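Exodeoxyribonuclease III (Neisseria meningitidis, PDB 2JC4) probably acts as a magnesium- or manganese-dependent 3'-5' exonuclease on double-stranded DNA, a DNA-repair enzyme of the AP endonuclease/ExoA family. Local coordinates at residues A[9-14]-A[40-45]; A[4-9]-A[16-21]; A[45-48]-A[53-56]; A[32-37]-A[144-149]; A[197-202]-A[248-253]. All blocks are in the same frame, centred on the assembly; numbering follows the deposited sequence.

Contact 1: residues A[9-14]-A[40-45]; sequences NSLNVR and DKFPAA. With MG (magnesium ion), chain B.
Leu-11 reaches from the first turn of helix 11-23 to Phe-42 and Pro-43, which lead into helix 44-48. Its CB starts toward them, and with CG anti to the backbone N (chi1 -173°) the branch point settles 4.0 Å from Pro-43 CG. From there CD2 does most of the touching: it lies 3.5 Å from Phe-42 CE1, approaching the ring obliquely, and 3.6 Å from Pro-43 CD. The other methyl, CD1, turns back to Val-18 of its own helix. Pro-43 CD also covers one face of the Phe-42 ring near the rim, so leucine, proline and phenylalanine close on one another. Phe-42 in turn stacks on Trp-56 and touches Cys-54 of strand 53-57. The same helix start is fixed by Ser-10, whose OG accepts from Val-13 N at 3.3 Å in a nearly straight bond. Arg-14 NH2 donates to Asn-9 O at 3.0 Å, from above the carbonyl plane. Asn-9 OD1 binds the magnesium ion at 2.5 Å and accepts from Lys-36 NZ. The apolar joint packs the start of an N-capped helix against the turn before helix 44-48; the loop just ahead of helix 11-23 supplies Asn-9 to the magnesium site of this DNase I-like nuclease.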
# COMPACT_ATOMS: atom_id res chain seq x y z
N ASN A 9 9.12 5.05 -3.38
CA ASN A 9 10.58 4.90 -3.18
C ASN A 9 11.32 6.25 -3.16
O ASN A 9 12.28 6.47 -3.94
CB ASN A 9 11.18 3.99 -4.28
CG ASN A 9 12.63 3.65 -4.01
OD1 ASN A 9 13.03 3.58 -2.87
ND2 ASN A 9 13.41 3.43 -5.07
N SER A 10 10.85 7.12 -2.28
CA SER A 10 11.23 8.55 -2.11
C SER A 10 10.29 9.51 -2.87
O SER A 10 10.27 9.54 -4.13
CB SER A 10 12.70 8.87 -2.45
OG SER A 10 12.83 10.29 -2.36
N LEU A 11 9.52 10.30 -2.13
CA LEU A 11 8.68 11.32 -2.77
C LEU A 11 9.49 12.50 -3.36
O LEU A 11 9.04 13.12 -4.33
CB LEU A 11 7.61 11.85 -1.81
CG LEU A 11 6.58 12.79 -2.42
CD1 LEU A 11 5.90 12.18 -3.64
CD2 LEU A 11 5.53 13.18 -1.36
N ASN A 12 10.65 12.78 -2.80
CA ASN A 12 11.57 13.77 -3.40
C ASN A 12 11.87 13.37 -4.84
O ASN A 12 11.76 14.17 -5.77
CB ASN A 12 12.86 13.85 -2.59
CG ASN A 12 13.44 15.29 -2.53
OD1 ASN A 12 13.15 16.14 -3.38
ND2 ASN A 12 14.24 15.55 -1.50
N VAL A 13 12.23 12.10 -5.03
CA VAL A 13 12.56 11.62 -6.37
C VAL A 13 11.35 11.57 -7.29
O VAL A 13 11.43 11.94 -8.47
CB VAL A 13 13.23 10.23 -6.30
CG1 VAL A 13 13.60 9.76 -7.71
CG2 VAL A 13 14.46 10.30 -5.40
N ARG A 14 10.23 11.08 -6.77
CA ARG A 14 9.10 10.73 -7.61
C ARG A 14 8.07 11.82 -7.77
O ARG A 14 7.07 11.62 -8.45
CB ARG A 14 8.38 9.48 -7.04
CG ARG A 14 8.11 8.36 -8.05
CD ARG A 14 9.37 7.87 -8.72
NE ARG A 14 10.27 7.30 -7.70
CZ ARG A 14 11.52 6.92 -7.91
NH1 ARG A 14 12.08 7.01 -9.12
NH2 ARG A 14 12.24 6.44 -6.89
N ASP A 40 8.40 17.87 8.03
CA ASP A 40 8.41 19.23 7.48
C ASP A 40 9.07 19.35 6.09
O ASP A 40 9.26 20.46 5.58
CB ASP A 40 9.04 20.22 8.49
CG ASP A 40 10.56 20.08 8.61
OD1 ASP A 40 11.12 19.09 8.08
OD2 ASP A 40 11.20 20.95 9.25
N LYS A 41 9.44 18.21 5.48
CA LYS A 41 10.02 18.22 4.13
C LYS A 41 9.05 17.67 3.05
O LYS A 41 9.35 17.68 1.85
CB LYS A 41 11.34 17.47 4.12
CG LYS A 41 12.39 18.04 5.08
CD LYS A 41 13.12 19.23 4.46
CE LYS A 41 13.98 19.97 5.48
NZ LYS A 41 13.20 21.08 6.12
N PHE A 42 7.88 17.23 3.49
CA PHE A 42 6.83 16.78 2.57
C PHE A 42 6.49 17.97 1.64
O PHE A 42 6.28 19.08 2.16
CB PHE A 42 5.59 16.38 3.38
CG PHE A 42 4.48 15.81 2.54
CD1 PHE A 42 4.51 14.46 2.15
CD2 PHE A 42 3.42 16.61 2.12
CE1 PHE A 42 3.48 13.92 1.38
CE2 PHE A 42 2.37 16.07 1.32
CZ PHE A 42 2.41 14.74 0.96
N PRO A 43 6.42 17.74 0.30
CA PRO A 43 6.09 18.83 -0.64
C PRO A 43 4.59 19.21 -0.64
O PRO A 43 3.91 19.17 -1.69
CB PRO A 43 6.56 18.26 -1.99
CG PRO A 43 6.26 16.77 -1.87
CD PRO A 43 6.67 16.46 -0.43
N ALA A 44 4.10 19.64 0.52
CA ALA A 44 2.67 19.94 0.70
C ALA A 44 2.21 21.04 -0.29
O ALA A 44 1.21 20.89 -0.99
CB ALA A 44 2.36 20.34 2.16
N ALA A 45 2.98 22.12 -0.39
CA ALA A 45 2.63 23.22 -1.31
C ALA A 45 2.50 22.74 -2.76
O ALA A 45 1.56 23.11 -3.42
CB ALA A 45 3.66 24.38 -1.20
MG MG B . 12.46 1.45 -1.65
O HOH W 1 13.61 0.24 -3.09
O HOH W 2 11.74 -0.35 -0.62
O HOH W 3 14.10 1.69 -0.21
O HOH W 4 10.54 1.19 -2.77

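Contact 2: residues A[4-9]-A[16-21]; sequences TTWNVN and PQVQNL. With MG (magnesium ion), chain B.
The six-membered ring of Trp-6 carries its rim to three side chains of helix 16-21. CG stands anti to the backbone N (chi1 -169°), which sends the indole out from strand 4-7 toward the helix. At the far corner Trp-6 CH2 meets Gln-17 twice: CB lies at the ring edge, in its plane, 3.8 Å away, and OE1 is 3.6 Å from the same carbon, also near the plane. Gln-17 is extended beyond CG, and its amide is nearly coplanar with the indole, 10° apart; the polar end finds its main partner in Arg-243. One turn on, Leu-21, modelled in two conformers, brings CD2 to 3.9 Å from Trp-6 CE3 in one of them, so this touch is less certain. Between them Val-18 CG2 approaches Trp-6 CZ3 obliquely at 3.6 Å and also reaches Val-8 CG1 at 3.9 Å. That Val-8 methyl lies over one indole face, toward the rim, so one valine methyl of the helix touches both the ring and the group covering it. Past the hydrophobic part the chain turns polar: Asn-7 OD1 closes an Asx turn by accepting from Asn-9 N at 3.1 Å, and is in position to accept a hydrogen bond from water 4 of the magnesium shell. Strand 4-7 and helix 16-21 run nearly antiparallel (169°), with axes 11.8 Å apart, as the first two elements of the beta-alpha-beta unit completed by strand 29-33. Thr-238 of helix 236-239 touches both Trp-6 and Leu-21, and Trp-6 NE1 donates to the backbone O of His-247, beside strand 250-254.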
# COMPACT_ATOMS: atom_id res chain seq x y z
N THR A 4 -6.00 4.71 -5.54
CA THR A 4 -4.67 4.22 -5.94
C THR A 4 -3.72 4.19 -4.73
O THR A 4 -3.75 5.09 -3.89
CB THR A 4 -4.12 5.14 -7.05
OG1 THR A 4 -5.05 5.10 -8.16
CG2 THR A 4 -2.66 4.75 -7.51
N THR A 5 -2.89 3.13 -4.65
CA THR A 5 -1.81 3.04 -3.68
C THR A 5 -0.47 2.96 -4.45
O THR A 5 -0.39 2.32 -5.50
CB THR A 5 -1.98 1.79 -2.74
OG1 THR A 5 -0.86 1.70 -1.84
CG2 THR A 5 -2.12 0.46 -3.53
N TRP A 6 0.56 3.65 -3.96
CA TRP A 6 1.83 3.65 -4.67
C TRP A 6 2.98 3.84 -3.71
O TRP A 6 3.05 4.84 -2.99
CB TRP A 6 1.85 4.75 -5.76
CG TRP A 6 3.04 4.64 -6.71
CD1 TRP A 6 3.81 3.53 -6.94
CD2 TRP A 6 3.56 5.67 -7.55
NE1 TRP A 6 4.80 3.82 -7.86
CE2 TRP A 6 4.67 5.13 -8.25
CE3 TRP A 6 3.19 6.99 -7.79
CZ2 TRP A 6 5.42 5.88 -9.19
CZ3 TRP A 6 3.93 7.74 -8.70
CH2 TRP A 6 5.03 7.19 -9.39
N ASN A 7 3.89 2.86 -3.71
CA ASN A 7 5.15 2.99 -2.97
C ASN A 7 6.11 3.69 -3.94
O ASN A 7 6.50 3.13 -4.97
CB ASN A 7 5.67 1.59 -2.56
CG ASN A 7 7.00 1.64 -1.85
OD1 ASN A 7 7.83 2.51 -2.14
ND2 ASN A 7 7.21 0.71 -0.92
N VAL A 8 6.40 4.95 -3.64
CA VAL A 8 7.12 5.84 -4.56
C VAL A 8 8.63 5.77 -4.40
O VAL A 8 9.34 6.41 -5.18
CB VAL A 8 6.68 7.33 -4.39
CG1 VAL A 8 5.27 7.55 -4.87
CG2 VAL A 8 6.84 7.82 -2.93
N ASN A 9 9.12 5.05 -3.38
CA ASN A 9 10.58 4.90 -3.18
C ASN A 9 11.32 6.25 -3.16
O ASN A 9 12.28 6.47 -3.94
CB ASN A 9 11.18 3.99 -4.28
CG ASN A 9 12.63 3.65 -4.01
OD1 ASN A 9 13.03 3.58 -2.87
ND2 ASN A 9 13.41 3.43 -5.07
N PRO A 16 7.61 14.61 -9.55
CA PRO A 16 7.05 14.93 -10.88
C PRO A 16 6.08 13.86 -11.41
O PRO A 16 5.07 14.18 -12.03
CB PRO A 16 8.29 15.01 -11.80
CG PRO A 16 9.41 15.28 -10.89
CD PRO A 16 9.09 14.64 -9.55
N GLN A 17 6.39 12.59 -11.15
CA GLN A 17 5.53 11.49 -11.60
C GLN A 17 4.22 11.47 -10.84
O GLN A 17 3.18 11.21 -11.43
CB GLN A 17 6.26 10.15 -11.46
CG GLN A 17 7.54 10.09 -12.32
CD GLN A 17 8.24 8.74 -12.25
OE1 GLN A 17 7.71 7.78 -11.68
NE2 GLN A 17 9.41 8.64 -12.89
N VAL A 18 4.28 11.74 -9.53
CA VAL A 18 3.05 11.86 -8.71
C VAL A 18 2.17 13.00 -9.25
O VAL A 18 0.94 12.83 -9.46
CB VAL A 18 3.39 12.04 -7.22
CG1 VAL A 18 2.16 12.33 -6.40
CG2 VAL A 18 4.10 10.76 -6.68
N GLN A 19 2.81 14.14 -9.53
CA GLN A 19 2.14 15.29 -10.12
C GLN A 19 1.49 14.93 -11.46
O GLN A 19 0.32 15.28 -11.70
CB GLN A 19 3.09 16.50 -10.25
CG GLN A 19 3.51 17.14 -8.89
CD GLN A 19 4.65 18.18 -8.96
OE1 GLN A 19 5.62 18.04 -9.72
NE2 GLN A 19 4.56 19.21 -8.13
N ASN A 20 2.23 14.21 -12.32
CA ASN A 20 1.68 13.81 -13.64
C ASN A 20 0.51 12.84 -13.51
O ASN A 20 -0.46 12.91 -14.27
CB ASN A 20 2.78 13.23 -14.56
CG ASN A 20 3.69 14.32 -15.16
OD1 ASN A 20 4.88 14.07 -15.42
ND2 ASN A 20 3.14 15.52 -15.37
N LEU A 21 0.59 11.94 -12.52
CA LEU A 21 -0.50 11.01 -12.21
C LEU A 21 -1.77 11.69 -11.67
O LEU A 21 -2.89 11.21 -11.89
CB LEU A 21 -0.00 9.94 -11.21
CG LEU A 21 -0.49 8.49 -11.29
CD1 LEU A 21 -0.70 8.03 -12.72
CD2 LEU A 21 0.46 7.55 -10.57
MG MG B . 12.46 1.45 -1.65
O HOH W 4 10.54 1.19 -2.77
O HOH W 1 13.61 0.24 -3.09
O HOH W 2 11.74 -0.35 -0.62
O HOH W 3 14.10 1.69 -0.21

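Contact 3: residues A[45-48]-A[53-56]; sequences AALQ and HCVW
Helix 45-48 ends and, after only four residues, the chain returns as strand 53-56; the alpha carbons of Gln-48 and His-53 are 5.8 Å apart, and the two segments diverge from there. This helix-turn-strand connection lies at the margin of one of the two sheets of the DNase I-like fold, where strand 53-57 is the outermost strand and bonds through its backbone to strand 65-69. The strand alternates: Cys-54 and Trp-56 start toward the helix, His-53 and Val-55 away from it. Cys-54 carries the apolar contact. Its sulfur lies anti to the carbonyl carbon (chi1 -59°), a rotation that sends SG to the helix, 3.7 Å from Leu-47 CB and 3.9 Å from Leu-47 CD1. Leu-47 therefore meets the sulfur with both the base and one tip of its side chain, while it also packs on Leu-15 and Leu-22 of helix 11-23. Phe-42 touches Leu-47 and Cys-54 alike, linking the pair to the turn before the helix. Gln-48 lies at the exposed border, its CG 4.3 Å from Cys-54 SG. Beyond CG the glutamine stretches out (chi2 174°), and its amide meets the strand's backbone through a single solvent molecule. Water 5 donates to Gln-48 OE1 at 2.6 Å and accepts from Cys-54 N at 2.9 Å.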
# COMPACT_ATOMS: atom_id res chain seq x y z
N ALA A 45 2.98 22.12 -0.39
CA ALA A 45 2.63 23.22 -1.31
C ALA A 45 2.50 22.74 -2.76
O ALA A 45 1.56 23.11 -3.42
CB ALA A 45 3.66 24.38 -1.20
N ALA A 46 3.44 21.93 -3.25
CA ALA A 46 3.37 21.45 -4.64
C ALA A 46 2.09 20.70 -4.96
O ALA A 46 1.58 20.81 -6.09
CB ALA A 46 4.59 20.60 -5.00
N LEU A 47 1.56 19.94 -4.00
CA LEU A 47 0.34 19.15 -4.24
C LEU A 47 -0.92 19.93 -3.92
O LEU A 47 -1.93 19.83 -4.63
CB LEU A 47 0.36 17.87 -3.40
CG LEU A 47 1.54 16.94 -3.68
CD1 LEU A 47 1.61 15.79 -2.65
CD2 LEU A 47 1.45 16.38 -5.10
N GLN A 48 -0.89 20.66 -2.80
CA GLN A 48 -1.99 21.54 -2.41
C GLN A 48 -2.28 22.58 -3.49
O GLN A 48 -3.44 22.88 -3.77
CB GLN A 48 -1.69 22.19 -1.05
CG GLN A 48 -1.63 21.13 0.09
CD GLN A 48 -1.20 21.66 1.45
OE1 GLN A 48 -1.68 21.19 2.50
NE2 GLN A 48 -0.27 22.61 1.45
N HIS A 53 -5.86 17.92 -1.20
CA HIS A 53 -5.66 17.88 0.26
C HIS A 53 -4.71 16.73 0.63
O HIS A 53 -4.81 15.66 0.05
CB HIS A 53 -6.99 17.71 0.96
CG HIS A 53 -7.95 18.82 0.69
ND1 HIS A 53 -7.80 20.08 1.22
CD2 HIS A 53 -9.06 18.87 -0.09
CE1 HIS A 53 -8.79 20.86 0.80
NE2 HIS A 53 -9.56 20.14 -0.00
N CYS A 54 -3.78 16.99 1.55
CA CYS A 54 -2.76 16.02 1.92
C CYS A 54 -2.71 15.86 3.41
O CYS A 54 -2.71 16.87 4.12
CB CYS A 54 -1.38 16.52 1.49
SG CYS A 54 -1.24 16.82 -0.25
N VAL A 55 -2.65 14.62 3.89
CA VAL A 55 -2.23 14.37 5.27
C VAL A 55 -1.10 13.37 5.22
O VAL A 55 -1.06 12.53 4.32
CB VAL A 55 -3.38 13.88 6.18
CG1 VAL A 55 -4.47 14.98 6.29
CG2 VAL A 55 -3.98 12.53 5.69
N TRP A 56 -0.16 13.47 6.15
CA TRP A 56 1.01 12.62 6.05
C TRP A 56 1.70 12.42 7.39
O TRP A 56 1.43 13.16 8.37
CB TRP A 56 2.02 13.18 5.03
CG TRP A 56 2.61 14.51 5.46
CD1 TRP A 56 3.81 14.70 6.09
CD2 TRP A 56 2.03 15.83 5.28
NE1 TRP A 56 4.01 16.05 6.31
CE2 TRP A 56 2.94 16.76 5.82
CE3 TRP A 56 0.85 16.30 4.69
CZ2 TRP A 56 2.70 18.13 5.83
CZ3 TRP A 56 0.61 17.68 4.69
CH2 TRP A 56 1.53 18.57 5.25
O HOH W 5 -3.84 19.74 2.56

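Contact 4: residues A[32-37]-A[144-149]; sequences LQELKL and LGDFNI. With MG (magnesium ion), chain B.
Gln-33 lays its carboxamide against the backbone at Gly-145, NE2 coming to 3.5 Å from the glycine CA and CD to 3.9 Å from Asp-146 N. The two segments come from different sheets of the DNase I-like fold, strand 29-33 from one and the turn after strand 141-144 from the other, and they meet where the active site is formed. The glutamine is bent at its second torsion (chi2 87°), which folds the amide over the corner where the chain turns at Gly-145. That residue has backbone angles suited to glycine, and with no side chain in the way the amide lies close to its CA. The same NE2 is held by Asn-103 OD1 and Thr-5 OG1, so the amide is fixed by bonds to strands of both sheets. Farther along, the Gln-33 amide and Asp-146 carboxylate planes stand 75° apart, with OE1 4.1 Å from Asp-146 CB. Two carboxylates then converge, Glu-34 OE2 and Asp-146 OD2 being 4.4 Å apart; Asn-7 ND2 hydrogen-bonds to both and so links them. Asp-146, predicted to be a proton donor or acceptor, closes an Asx turn through OD1, which takes Asn-148 N at 3.0 Å from the anti side, with the donor tilted 32° out of the carboxylate plane. Glu-34 divides its oxygens: OE1 binds the magnesium ion at 2.4 Å, while OE2 accepts a hydrogen bond from metal-bound water 2 at 2.5 Å.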
# COMPACT_ATOMS: atom_id res chain seq x y z
N LEU A 32 0.28 6.95 -0.51
CA LEU A 32 1.69 6.82 -0.80
C LEU A 32 2.43 6.19 0.36
O LEU A 32 2.09 6.44 1.53
CB LEU A 32 2.34 8.22 -1.05
CG LEU A 32 1.62 9.08 -2.08
CD1 LEU A 32 2.27 10.46 -2.17
CD2 LEU A 32 1.72 8.38 -3.42
N GLN A 33 3.43 5.37 0.01
CA GLN A 33 4.40 4.81 0.97
C GLN A 33 5.85 5.15 0.53
O GLN A 33 6.14 5.36 -0.66
CB GLN A 33 4.25 3.29 1.09
CG GLN A 33 2.82 2.83 1.37
CD GLN A 33 2.03 2.65 0.08
OE1 GLN A 33 2.56 2.21 -0.93
NE2 GLN A 33 0.76 3.01 0.11
N GLU A 34 6.75 5.11 1.51
CA GLU A 34 8.16 5.42 1.33
C GLU A 34 8.33 6.85 0.87
O GLU A 34 9.05 7.15 -0.10
CB GLU A 34 8.87 4.41 0.41
CG GLU A 34 9.02 3.06 1.05
CD GLU A 34 10.03 2.17 0.34
OE1 GLU A 34 11.00 2.68 -0.27
OE2 GLU A 34 9.83 0.95 0.38
N LEU A 35 7.69 7.76 1.60
CA LEU A 35 7.98 9.19 1.36
C LEU A 35 9.48 9.45 1.49
O LEU A 35 10.05 10.18 0.68
CB LEU A 35 7.26 10.07 2.38
CG LEU A 35 5.76 9.91 2.46
CD1 LEU A 35 5.31 10.92 3.54
CD2 LEU A 35 5.08 10.20 1.10
N LYS A 36 10.11 8.82 2.49
CA LYS A 36 11.53 9.06 2.78
C LYS A 36 11.84 10.55 2.96
O LYS A 36 12.86 11.06 2.48
CB LYS A 36 12.42 8.44 1.70
CG LYS A 36 12.39 6.91 1.67
CD LYS A 36 13.41 6.40 0.64
CE LYS A 36 13.34 4.90 0.43
NZ LYS A 36 14.42 4.49 -0.49
N LEU A 37 10.95 11.23 3.67
CA LEU A 37 11.07 12.67 3.88
C LEU A 37 10.57 12.92 5.25
O LEU A 37 9.51 12.41 5.64
CB LEU A 37 10.15 13.42 2.89
CG LEU A 37 10.61 13.63 1.47
CD1 LEU A 37 9.49 14.25 0.68
CD2 LEU A 37 11.86 14.47 1.41
N LEU A 144 -5.01 -0.58 2.50
CA LEU A 144 -4.19 -0.73 1.28
C LEU A 144 -2.78 -0.24 1.48
O LEU A 144 -2.50 0.52 2.42
CB LEU A 144 -4.83 -0.03 0.05
CG LEU A 144 -4.80 1.52 -0.05
CD1 LEU A 144 -5.58 1.97 -1.27
CD2 LEU A 144 -5.36 2.26 1.22
N GLY A 145 -1.87 -0.67 0.61
CA GLY A 145 -0.49 -0.24 0.74
C GLY A 145 0.47 -1.33 0.31
O GLY A 145 0.10 -2.24 -0.45
N ASP A 146 1.72 -1.18 0.74
CA ASP A 146 2.76 -2.14 0.45
C ASP A 146 2.78 -3.05 1.64
O ASP A 146 3.14 -2.62 2.74
CB ASP A 146 4.07 -1.39 0.31
CG ASP A 146 5.26 -2.30 0.05
OD1 ASP A 146 5.10 -3.55 0.01
OD2 ASP A 146 6.34 -1.72 -0.15
N PHE A 147 2.34 -4.29 1.45
CA PHE A 147 2.24 -5.24 2.53
C PHE A 147 3.54 -6.03 2.65
O PHE A 147 3.75 -6.65 3.67
CB PHE A 147 1.05 -6.21 2.35
CG PHE A 147 -0.28 -5.56 2.55
CD1 PHE A 147 -0.83 -4.78 1.53
CD2 PHE A 147 -1.00 -5.73 3.76
CE1 PHE A 147 -2.05 -4.13 1.69
CE2 PHE A 147 -2.24 -5.09 3.92
CZ PHE A 147 -2.76 -4.30 2.87
N ASN A 148 4.41 -5.96 1.63
CA ASN A 148 5.66 -6.73 1.67
C ASN A 148 5.41 -8.21 1.91
O ASN A 148 6.23 -8.90 2.48
CB ASN A 148 6.62 -6.16 2.72
CG ASN A 148 7.54 -5.11 2.15
OD1 ASN A 148 8.23 -5.35 1.13
ND2 ASN A 148 7.56 -3.93 2.77
N ILE A 149 4.25 -8.67 1.45
CA ILE A 149 3.87 -10.08 1.50
C ILE A 149 3.15 -10.40 0.19
O ILE A 149 2.21 -9.67 -0.26
CB ILE A 149 2.95 -10.43 2.71
CG1 ILE A 149 3.66 -10.19 4.06
CG2 ILE A 149 2.43 -11.94 2.59
CD1 ILE A 149 2.68 -10.29 5.24
MG MG B . 12.46 1.45 -1.65
O HOH W 2 11.74 -0.35 -0.62
O HOH W 3 14.10 1.69 -0.21
O HOH W 1 13.61 0.24 -3.09
O HOH W 4 10.54 1.19 -2.77

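Contact 5: residues A[197-202]-A[248-253]; sequences FYTWFD and APVTAE
A single backbone hydrogen bond and a methyl contact join the loop 197-202 to the lead-in and first residue of strand 250-254, next to Asp-217 and His-247, which are predicted to serve catalysis or DNA binding. Ala-248 N donates to Thr-199 O at 2.8 Å, almost straight (166°), with the donor tilted only 16° from the carbonyl plane. Two residues on, Val-250 takes up the apolar half: its CG2 lies 3.5 Å from Thr-199 CG2 and 4.1 Å from Thr-199 CB, the side chains meeting at a slant. Both methyls stand anti to their own carbonyl carbons, and at Thr-199 (chi1 63°) this leaves OG1 between the backbone N and the carbonyl carbon. The hydroxyl there hydrogen-bonds with Asp-217 OD2 and accepts from Ile-216 N. Thr-199 and Trp-200 form a classic beta bulge opposite Leu-214, so the loop is tied to a further segment too. Val-234 of strand 229-234 touches both Thr-199 and Ala-248. Thr-199 thus divides its chemistry among three groups: the carbonyl holds the chain just after His-247, the methyl packs on the strand, and the hydroxyl grips Asp-217. Such a division is consistent with a second-shell residue that orients Asp-217.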
# COMPACT_ATOMS: atom_id res chain seq x y z
N PHE A 197 0.00 -10.78 -11.48
CA PHE A 197 -0.19 -9.34 -11.39
C PHE A 197 0.85 -8.74 -10.47
O PHE A 197 0.52 -8.18 -9.42
CB PHE A 197 -1.61 -9.00 -10.92
CG PHE A 197 -2.66 -9.35 -11.95
CD1 PHE A 197 -3.17 -10.65 -12.01
CD2 PHE A 197 -3.12 -8.39 -12.86
CE1 PHE A 197 -4.15 -11.00 -12.96
CE2 PHE A 197 -4.08 -8.72 -13.82
CZ PHE A 197 -4.60 -10.02 -13.88
N TYR A 198 2.13 -8.85 -10.86
CA TYR A 198 3.20 -8.32 -9.99
C TYR A 198 3.17 -6.79 -9.85
O TYR A 198 2.85 -6.06 -10.81
CB TYR A 198 4.56 -8.73 -10.51
CG TYR A 198 4.70 -10.21 -10.78
CD1 TYR A 198 4.21 -11.16 -9.89
CD2 TYR A 198 5.36 -10.65 -11.92
CE1 TYR A 198 4.40 -12.54 -10.12
CE2 TYR A 198 5.52 -12.02 -12.16
CZ TYR A 198 5.03 -12.94 -11.26
OH TYR A 198 5.20 -14.29 -11.52
N THR A 199 3.52 -6.29 -8.66
CA THR A 199 3.49 -4.85 -8.39
C THR A 199 4.86 -4.29 -8.04
O THR A 199 5.02 -3.08 -7.99
CB THR A 199 2.55 -4.55 -7.20
OG1 THR A 199 3.07 -5.17 -6.04
CG2 THR A 199 1.11 -5.13 -7.46
N TRP A 200 5.82 -5.18 -7.74
CA TRP A 200 7.19 -4.79 -7.44
C TRP A 200 8.12 -5.58 -8.33
O TRP A 200 7.90 -6.78 -8.53
CB TRP A 200 7.55 -5.08 -5.98
CG TRP A 200 9.01 -4.87 -5.72
CD1 TRP A 200 9.66 -3.67 -5.58
CD2 TRP A 200 10.00 -5.88 -5.57
NE1 TRP A 200 10.99 -3.89 -5.37
CE2 TRP A 200 11.23 -5.24 -5.36
CE3 TRP A 200 9.96 -7.29 -5.61
CZ2 TRP A 200 12.44 -5.94 -5.17
CZ3 TRP A 200 11.15 -8.01 -5.41
CH2 TRP A 200 12.38 -7.32 -5.19
N PHE A 201 9.11 -4.91 -8.92
CA PHE A 201 10.12 -5.55 -9.74
C PHE A 201 11.48 -4.97 -9.30
O PHE A 201 11.67 -3.75 -9.31
CB PHE A 201 9.89 -5.26 -11.24
CG PHE A 201 8.50 -5.60 -11.75
CD1 PHE A 201 7.41 -4.72 -11.51
CD2 PHE A 201 8.30 -6.77 -12.49
CE1 PHE A 201 6.13 -5.04 -11.99
CE2 PHE A 201 7.00 -7.09 -12.99
CZ PHE A 201 5.94 -6.23 -12.74
N ASP A 202 12.41 -5.83 -8.89
CA ASP A 202 13.70 -5.38 -8.45
C ASP A 202 14.38 -4.55 -9.56
O ASP A 202 14.38 -4.94 -10.74
CB ASP A 202 14.55 -6.61 -8.05
CG ASP A 202 15.71 -6.26 -7.11
OD1 ASP A 202 16.36 -5.21 -7.28
OD2 ASP A 202 15.97 -7.07 -6.20
N ALA A 248 4.89 -0.45 -8.80
CA ALA A 248 3.89 0.15 -9.67
C ALA A 248 2.68 0.56 -8.83
O ALA A 248 2.37 -0.12 -7.84
CB ALA A 248 3.43 -0.90 -10.73
N PRO A 249 1.99 1.65 -9.23
CA PRO A 249 0.74 1.99 -8.53
C PRO A 249 -0.25 0.86 -8.74
O PRO A 249 -0.16 0.14 -9.74
CB PRO A 249 0.24 3.25 -9.26
CG PRO A 249 1.45 3.80 -10.06
CD PRO A 249 2.33 2.59 -10.33
N VAL A 250 -1.17 0.68 -7.79
CA VAL A 250 -2.25 -0.29 -7.95
C VAL A 250 -3.52 0.53 -7.75
O VAL A 250 -3.59 1.31 -6.80
CB VAL A 250 -2.18 -1.44 -6.90
CG1 VAL A 250 -3.39 -2.38 -7.06
CG2 VAL A 250 -0.84 -2.23 -7.02
N THR A 251 -4.51 0.33 -8.61
CA THR A 251 -5.76 1.08 -8.52
C THR A 251 -6.99 0.15 -8.43
O THR A 251 -7.13 -0.79 -9.22
CB THR A 251 -5.88 2.05 -9.72
OG1 THR A 251 -4.78 2.96 -9.71
CG2 THR A 251 -7.20 2.87 -9.67
N ALA A 252 -7.89 0.44 -7.49
CA ALA A 252 -9.20 -0.18 -7.46
C ALA A 252 -10.25 0.85 -7.85
O ALA A 252 -10.19 2.01 -7.40
CB ALA A 252 -9.51 -0.74 -6.11
N GLU A 253 -11.21 0.42 -8.67
CA GLU A 253 -12.31 1.29 -9.09
C GLU A 253 -13.64 0.70 -8.62
O GLU A 253 -13.89 -0.48 -8.77
CB GLU A 253 -12.32 1.50 -10.60
CG GLU A 253 -13.36 2.55 -11.04
CD GLU A 253 -13.16 3.00 -12.48
OE1 GLU A 253 -12.21 2.52 -13.13
OE2 GLU A 253 -13.96 3.84 -12.94

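In the fold
All five contacts are largely buried, but contact 4 is the most central, about 5 Å from the centre of the chain to its own centre, and contact 3, at about 18 Å, has an exposed border bridged by a water. Contacts 1 and 2 share helix 11-23 and Asn-9; contacts 1 and 3 share helix 44-48, with Phe-42 packing into both. Contacts 2, 3, 4 and 5 reach one sheet, in which strand 2-7 lies between strands 29-33 and 250-254. Chemistry follows position: the helix contacts 1 to 3 rest mainly on apolar side chains, contact 4 joins the two sheets through polar groups, and contact 5 mixes both. Contacts 1, 2 and 4 converge on the magnesium ion.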